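Local coordinates for protein Aln2 (Streptomyces sp. CM020, PDB 6P7L) that probably takes part in the biosynthesis of the polyketide antibiotic alnumycin as a noncanonical member of the SnoaL-like, NTF2-fold superfamily, at residues G114-V124 with V135-V146. Sequence-based numbering, arbitrary orientation.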
ATOM      1  N   GLY A 114     -19.057  -6.606 -17.184  1.00 27.31           N
ATOM      2  CA  GLY A 114     -17.969  -7.255 -16.492  1.00 25.90           C
ATOM      3  C   GLY A 114     -16.605  -6.631 -16.701  1.00 23.58           C
ATOM      4  O   GLY A 114     -15.642  -7.030 -16.031  1.00 21.88           O
ATOM      5  N   THR A 115     -16.479  -5.665 -17.596  1.00 23.77           N
ATOM      6  CA  THR A 115     -15.204  -4.985 -17.752  1.00 22.98           C
ATOM      7  C   THR A 115     -14.896  -4.167 -16.501  1.00 18.52           C
ATOM      8  O   THR A 115     -15.759  -3.452 -15.968  1.00 23.48           O
ATOM      9  CB  THR A 115     -15.227  -4.071 -18.975  1.00 20.56           C
ATOM     10  OG1 THR A 115     -15.492  -4.862 -20.142  1.00 34.92           O
ATOM     11  CG2 THR A 115     -13.892  -3.390 -19.106  1.00 31.62           C
ATOM     12  N   VAL A 116     -13.659  -4.272 -16.041  1.00 16.49           N
ATOM     13  CA  VAL A 116     -13.196  -3.611 -14.829  1.00 15.67           C
ATOM     14  C   VAL A 116     -12.205  -2.511 -15.172  1.00 16.42           C
ATOM     15  O   VAL A 116     -11.248  -2.736 -15.918  1.00 20.31           O
ATOM     16  CB  VAL A 116     -12.560  -4.623 -13.857  1.00 16.69           C
ATOM     17  CG1 VAL A 116     -12.083  -3.893 -12.641  1.00 14.23           C
ATOM     18  CG2 VAL A 116     -13.544  -5.730 -13.530  1.00 22.17           C
ATOM     19  N   SER A 117     -12.438  -1.309 -14.650  1.00 15.56           N
ATOM     20  CA  SER A 117     -11.529  -0.179 -14.834  1.00 15.53           C
ATOM     21  C   SER A 117     -10.903   0.133 -13.484  1.00 16.41           C
ATOM     22  O   SER A 117     -11.621   0.248 -12.484  1.00 16.76           O
ATOM     23  CB  SER A 117     -12.273   1.063 -15.363  1.00 16.36           C
ATOM     24  OG  SER A 117     -12.785   0.852 -16.658  1.00 36.01           O
ATOM     25  N   THR A 118      -9.584   0.283 -13.456  1.00 14.32           N
ATOM     26  CA  THR A 118      -8.899   0.704 -12.245  1.00 13.71           C
ATOM     27  C   THR A 118      -7.988   1.901 -12.522  1.00 13.86           C
ATOM     28  O   THR A 118      -7.556   2.158 -13.654  1.00 14.30           O
ATOM     29  CB  THR A 118      -8.075  -0.435 -11.617  1.00 14.55           C
ATOM     30  OG1 THR A 118      -6.924  -0.671 -12.439  1.00 15.57           O
ATOM     31  CG2 THR A 118      -8.899  -1.730 -11.447  1.00 12.98           C
ATOM     32  N   SER A 119      -7.702   2.655 -11.463  1.00 13.60           N
ATOM     33  CA  SER A 119      -6.721   3.736 -11.495  1.00 13.70           C
ATOM     34  C   SER A 119      -5.992   3.662 -10.168  1.00 14.14           C
ATOM     35  O   SER A 119      -6.599   3.375  -9.122  1.00 16.27           O
ATOM     36  CB  SER A 119      -7.361   5.120 -11.706  1.00 19.44           C
ATOM     37  OG  SER A 119      -7.948   5.631 -10.507  1.00 23.40           O
ATOM     38  N   TYR A 120      -4.688   3.876 -10.219  1.00 12.88           N
ATOM     39  CA  TYR A 120      -3.917   3.751  -8.989  1.00 12.39           C
ATOM     40  C   TYR A 120      -2.583   4.460  -9.124  1.00 12.42           C
ATOM     41  O   TYR A 120      -2.149   4.827 -10.221  1.00 13.00           O
ATOM     42  CB  TYR A 120      -3.679   2.296  -8.630  1.00 11.83           C
ATOM     43  CG  TYR A 120      -3.132   1.417  -9.723  1.00 14.06           C
ATOM     44  CD1 TYR A 120      -3.979   0.844 -10.669  1.00 15.65           C
ATOM     45  CD2 TYR A 120      -1.774   1.120  -9.788  1.00 13.58           C
ATOM     46  CE1 TYR A 120      -3.489  -0.022 -11.638  1.00 12.73           C
ATOM     47  CE2 TYR A 120      -1.260   0.253 -10.740  1.00 13.97           C
ATOM     48  CZ  TYR A 120      -2.130  -0.304 -11.684  1.00 16.74           C
ATOM     49  OH  TYR A 120      -1.639  -1.159 -12.650  1.00 15.33           O
ATOM     50  N   TYR A 121      -1.953   4.661  -7.969  1.00 12.18           N
ATOM     51  CA  TYR A 121      -0.586   5.133  -7.899  1.00 12.67           C
ATOM     52  C   TYR A 121       0.366   3.934  -7.941  1.00 13.70           C
ATOM     53  O   TYR A 121       0.087   2.895  -7.346  1.00 15.28           O
ATOM     54  CB  TYR A 121      -0.340   5.873  -6.590  1.00 12.27           C
ATOM     55  CG  TYR A 121      -1.195   7.114  -6.333  1.00 12.90           C
ATOM     56  CD1 TYR A 121      -1.981   7.667  -7.320  1.00 13.38           C
ATOM     57  CD2 TYR A 121      -1.186   7.728  -5.092  1.00 16.31           C
ATOM     58  CE1 TYR A 121      -2.728   8.827  -7.085  1.00 14.08           C
ATOM     59  CE2 TYR A 121      -1.932   8.855  -4.838  1.00 15.52           C
ATOM     60  CZ  TYR A 121      -2.685   9.412  -5.855  1.00 16.91           C
ATOM     61  OH  TYR A 121      -3.387  10.571  -5.623  1.00 18.33           O
ATOM     62  N   ALA A 122       1.521   4.115  -8.564  1.00 12.73           N
ATOM     63  CA  ALA A 122       2.552   3.091  -8.576  1.00 12.66           C
ATOM     64  C   ALA A 122       3.936   3.709  -8.496  1.00 13.16           C
ATOM     65  O   ALA A 122       4.190   4.799  -9.006  1.00 16.65           O
ATOM     66  CB  ALA A 122       2.469   2.192  -9.821  1.00 15.02           C
ATOM     67  N   THR A 123       4.831   2.966  -7.844  1.00 11.46           N
ATOM     68  CA  THR A 123       6.249   3.261  -7.904  1.00 12.42           C
ATOM     69  C   THR A 123       7.004   1.946  -7.846  1.00 16.36           C
ATOM     70  O   THR A 123       6.424   0.877  -7.645  1.00 14.72           O
ATOM     71  CB  THR A 123       6.684   4.214  -6.795  1.00 15.59           C
ATOM     72  OG1 THR A 123       8.066   4.569  -7.002  1.00 22.02           O
ATOM     73  CG2 THR A 123       6.509   3.590  -5.459  1.00 19.07           C
ATOM     74  N   VAL A 124       8.296   2.038  -8.102  1.00 14.38           N
ATOM     75  CA  VAL A 124       9.205   0.899  -8.051  1.00 12.55           C
ATOM     76  C   VAL A 124      10.353   1.274  -7.132  1.00 12.44           C
ATOM     77  O   VAL A 124      10.985   2.329  -7.311  1.00 15.07           O
ATOM     78  CB  VAL A 124       9.712   0.512  -9.447  1.00 16.96           C
ATOM     79  CG1 VAL A 124      10.687  -0.628  -9.352  1.00 18.77           C
ATOM     80  CG2 VAL A 124       8.529   0.121 -10.307  1.00 18.37           C
ATOM     81  N   VAL A 135      14.153   4.906  -5.265  1.00 14.84           N
ATOM     82  CA  VAL A 135      12.713   5.023  -5.507  1.00 13.03           C
ATOM     83  C   VAL A 135      12.499   5.689  -6.858  1.00 17.34           C
ATOM     84  O   VAL A 135      12.937   6.829  -7.072  1.00 15.64           O
ATOM     85  CB  VAL A 135      12.004   5.788  -4.387  1.00 13.70           C
ATOM     86  CG1 VAL A 135      10.521   5.893  -4.669  1.00 17.41           C
ATOM     87  CG2 VAL A 135      12.264   5.143  -3.047  1.00 26.34           C
ATOM     88  N   GLU A 136      11.831   4.981  -7.762  1.00 15.87           N
ATOM     89  CA  GLU A 136      11.589   5.506  -9.097  1.00 12.96           C
ATOM     90  C   GLU A 136      10.458   6.537  -9.109  1.00 14.97           C
ATOM     91  O   GLU A 136       9.611   6.564  -8.208  1.00 15.49           O
ATOM     92  CB  GLU A 136      11.300   4.358 -10.053  1.00 16.66           C
ATOM     93  CG  GLU A 136      12.535   3.513 -10.324  1.00 19.64           C
ATOM     94  CD  GLU A 136      12.398   2.624 -11.558  1.00 20.40           C
ATOM     95  OE1 GLU A 136      11.246   2.434 -12.017  1.00 26.98           O
ATOM     96  OE2 GLU A 136      13.439   2.144 -12.057  1.00 27.83           O
ATOM     97  N   PRO A 137      10.447   7.421 -10.114  1.00 13.19           N
ATOM     98  CA  PRO A 137       9.374   8.418 -10.197  1.00 15.61           C
ATOM     99  C   PRO A 137       8.005   7.755 -10.088  1.00 13.42           C
ATOM    100  O   PRO A 137       7.735   6.699 -10.676  1.00 14.96           O
ATOM    101  CB  PRO A 137       9.581   9.074 -11.570  1.00 17.62           C
ATOM    102  CG  PRO A 137      10.920   8.579 -12.067  1.00 20.65           C
ATOM    103  CD  PRO A 137      11.419   7.495 -11.229  1.00 20.51           C
ATOM    104  N   THR A 138       7.114   8.406  -9.354  1.00 15.35           N
ATOM    105  CA  THR A 138       5.803   7.817  -9.211  1.00 13.84           C
ATOM    106  C   THR A 138       5.030   7.938 -10.523  1.00 15.75           C
ATOM    107  O   THR A 138       5.332   8.759 -11.390  1.00 16.14           O
ATOM    108  CB  THR A 138       5.067   8.467  -8.055  1.00 10.96           C
ATOM    109  OG1 THR A 138       5.041   9.867  -8.236  1.00 15.49           O
ATOM    110  CG2 THR A 138       5.762   8.193  -6.748  1.00 14.17           C
ATOM    111  N   CYS A 139       4.069   7.034 -10.685  1.00 12.29           N
ATOM    112  CA  CYS A 139       3.212   6.948 -11.857  1.00 12.97           C
ATOM    113  C   CYS A 139       1.752   6.929 -11.436  1.00 14.51           C
ATOM    114  O   CYS A 139       1.388   6.419 -10.369  1.00 14.49           O
ATOM    115  CB  CYS A 139       3.474   5.642 -12.661  1.00 19.54           C
ATOM    116  SG  CYS A 139       5.106   5.554 -13.416  1.00 24.40           S
ATOM    117  N   PHE A 140       0.913   7.430 -12.322  1.00 17.13           N
ATOM    118  CA  PHE A 140      -0.520   7.233 -12.230  1.00 13.99           C
ATOM    119  C   PHE A 140      -0.922   6.293 -13.342  1.00 13.47           C
ATOM    120  O   PHE A 140      -0.680   6.579 -14.525  1.00 15.48           O
ATOM    121  CB  PHE A 140      -1.266   8.533 -12.358  1.00 16.71           C
ATOM    122  CG  PHE A 140      -2.720   8.422 -11.996  1.00 20.40           C
ATOM    123  CD1 PHE A 140      -3.670   8.057 -12.931  1.00 20.25           C
ATOM    124  CD2 PHE A 140      -3.127   8.660 -10.701  1.00 15.88           C
ATOM    125  CE1 PHE A 140      -5.015   7.972 -12.593  1.00 26.19           C
ATOM    126  CE2 PHE A 140      -4.498   8.567 -10.349  1.00 25.33           C
ATOM    127  CZ  PHE A 140      -5.414   8.224 -11.303  1.00 22.89           C
ATOM    128  N   VAL A 141      -1.540   5.178 -12.960  1.00 13.26           N
ATOM    129  CA  VAL A 141      -1.800   4.069 -13.864  1.00 13.94           C
ATOM    130  C   VAL A 141      -3.303   3.890 -14.024  1.00 12.94           C
ATOM    131  O   VAL A 141      -4.060   3.964 -13.046  1.00 12.38           O
ATOM    132  CB  VAL A 141      -1.153   2.764 -13.365  1.00 14.33           C
ATOM    133  CG1 VAL A 141      -1.312   1.712 -14.434  1.00 16.60           C
ATOM    134  CG2 VAL A 141       0.288   2.984 -13.072  1.00 14.78           C
ATOM    135  N   ARG A 142      -3.730   3.657 -15.264  1.00 11.57           N
ATOM    136  CA  ARG A 142      -5.112   3.303 -15.570  1.00 12.28           C
ATOM    137  C   ARG A 142      -5.109   1.977 -16.327  1.00 14.66           C
ATOM    138  O   ARG A 142      -4.472   1.854 -17.380  1.00 15.31           O
ATOM    139  CB  ARG A 142      -5.828   4.394 -16.376  1.00 14.60           C
ATOM    140  CG  ARG A 142      -6.100   5.654 -15.596  1.00 19.00           C
ATOM    141  CD  ARG A 142      -7.150   6.499 -16.246  1.00 26.57           C
ATOM    142  NE  ARG A 142      -7.650   7.505 -15.304  1.00 34.03           N
ATOM    143  CZ  ARG A 142      -7.045   8.649 -15.030  1.00 66.19           C
ATOM    144  NH1 ARG A 142      -5.904   8.960 -15.623  1.00 78.16           N
ATOM    145  NH2 ARG A 142      -7.593   9.476 -14.158  1.00 78.31           N
ATOM    146  N   ASP A 143      -5.848   0.993 -15.805  1.00 13.71           N
ATOM    147  CA  ASP A 143      -5.964  -0.315 -16.425  1.00 12.16           C
ATOM    148  C   ASP A 143      -7.410  -0.620 -16.800  1.00 12.18           C
ATOM    149  O   ASP A 143      -8.353  -0.129 -16.170  1.00 14.40           O
ATOM    150  CB  ASP A 143      -5.534  -1.456 -15.467  1.00 13.64           C
ATOM    151  CG  ASP A 143      -4.042  -1.569 -15.277  1.00 14.15           C
ATOM    152  OD1 ASP A 143      -3.268  -1.062 -16.122  1.00 14.98           O
ATOM    153  OD2 ASP A 143      -3.675  -2.166 -14.215  1.00 15.96           O
ATOM    154  N   THR A 144      -7.595  -1.499 -17.774  1.00 12.99           N
ATOM    155  CA  THR A 144      -8.862  -2.206 -17.903  1.00 15.14           C
ATOM    156  C   THR A 144      -8.556  -3.694 -17.813  1.00 19.08           C
ATOM    157  O   THR A 144      -7.536  -4.168 -18.356  1.00 17.23           O
ATOM    158  CB  THR A 144      -9.622  -1.908 -19.209  1.00 22.54           C
ATOM    159  OG1 THR A 144      -8.947  -2.522 -20.308  1.00 24.42           O
ATOM    160  CG2 THR A 144      -9.758  -0.419 -19.416  1.00 21.42           C
ATOM    161  N   LEU A 145      -9.417  -4.404 -17.089  1.00 14.86           N
ATOM    162  CA  LEU A 145      -9.340  -5.847 -16.936  1.00 18.77           C
ATOM    163  C   LEU A 145     -10.604  -6.479 -17.495  1.00 19.78           C
ATOM    164  O   LEU A 145     -11.699  -5.894 -17.458  1.00 19.94           O
ATOM    165  CB  LEU A 145      -9.169  -6.264 -15.460  1.00 15.59           C
ATOM    166  CG  LEU A 145      -8.170  -5.448 -14.655  1.00 16.12           C
ATOM    167  CD1 LEU A 145      -8.281  -5.757 -13.161  1.00 17.68           C
ATOM    168  CD2 LEU A 145      -6.785  -5.679 -15.177  1.00 19.48           C
ATOM    169  N   VAL A 146     -10.448  -7.697 -18.003  1.00 18.60           N
ATOM    170  CA  VAL A 146     -11.569  -8.446 -18.548  1.00 16.32           C
ATOM    171  C   VAL A 146     -11.488  -9.868 -18.021  1.00 21.27           C
ATOM    172  O   VAL A 146     -10.424 -10.354 -17.644  1.00 20.04           O
ATOM    173  CB  VAL A 146     -11.588  -8.431 -20.083  1.00 23.80           C
ATOM    174  CG1 VAL A 146     -11.801  -7.023 -20.601  1.00 31.15           C
ATOM    175  CG2 VAL A 146     -10.304  -9.067 -20.663  1.00 23.16           C
TER
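Y120 donates its OH to D143 OD2 at 2.8 Å, reaching the oxygen from above the carboxylate plane, while V141 CB packs over one face of the same ring, 3.8 Å from its centroid. With CG between the backbone N and the carbonyl carbon (chi1 50°), the Y120 ring swings across the partner strand to both residues. The carboxylate is gripped further: OD2 also bonds Y44 OH, and OD1 forms a salt bridge with R157. On the face bearing Y121 and F140, those two rings meet rim to rim, Y121 CE1 lying 3.6 Å from F140 CD2 with the planes 59° apart. F140 also reaches S119, its CZ 3.7 Å from S119 CB. Four antiparallel hydrogen-bonded pairs, from V116–L145 to A122–C139, fix this register. Beyond the A122–C139 pair, toward the hairpin turn, the regular pairing gives way: T123 OG1 bonds E136 O at 2.8 Å, and E136 N returns to V124 O. The hairpin lies inside the curved NTF2-like sheet, strand 98-110 alongside 116-127 and strand 151-161 alongside 133-148. L145 and V116 pack on helix 34-52, whereas Y121 and F140 face H49 of the second subunit.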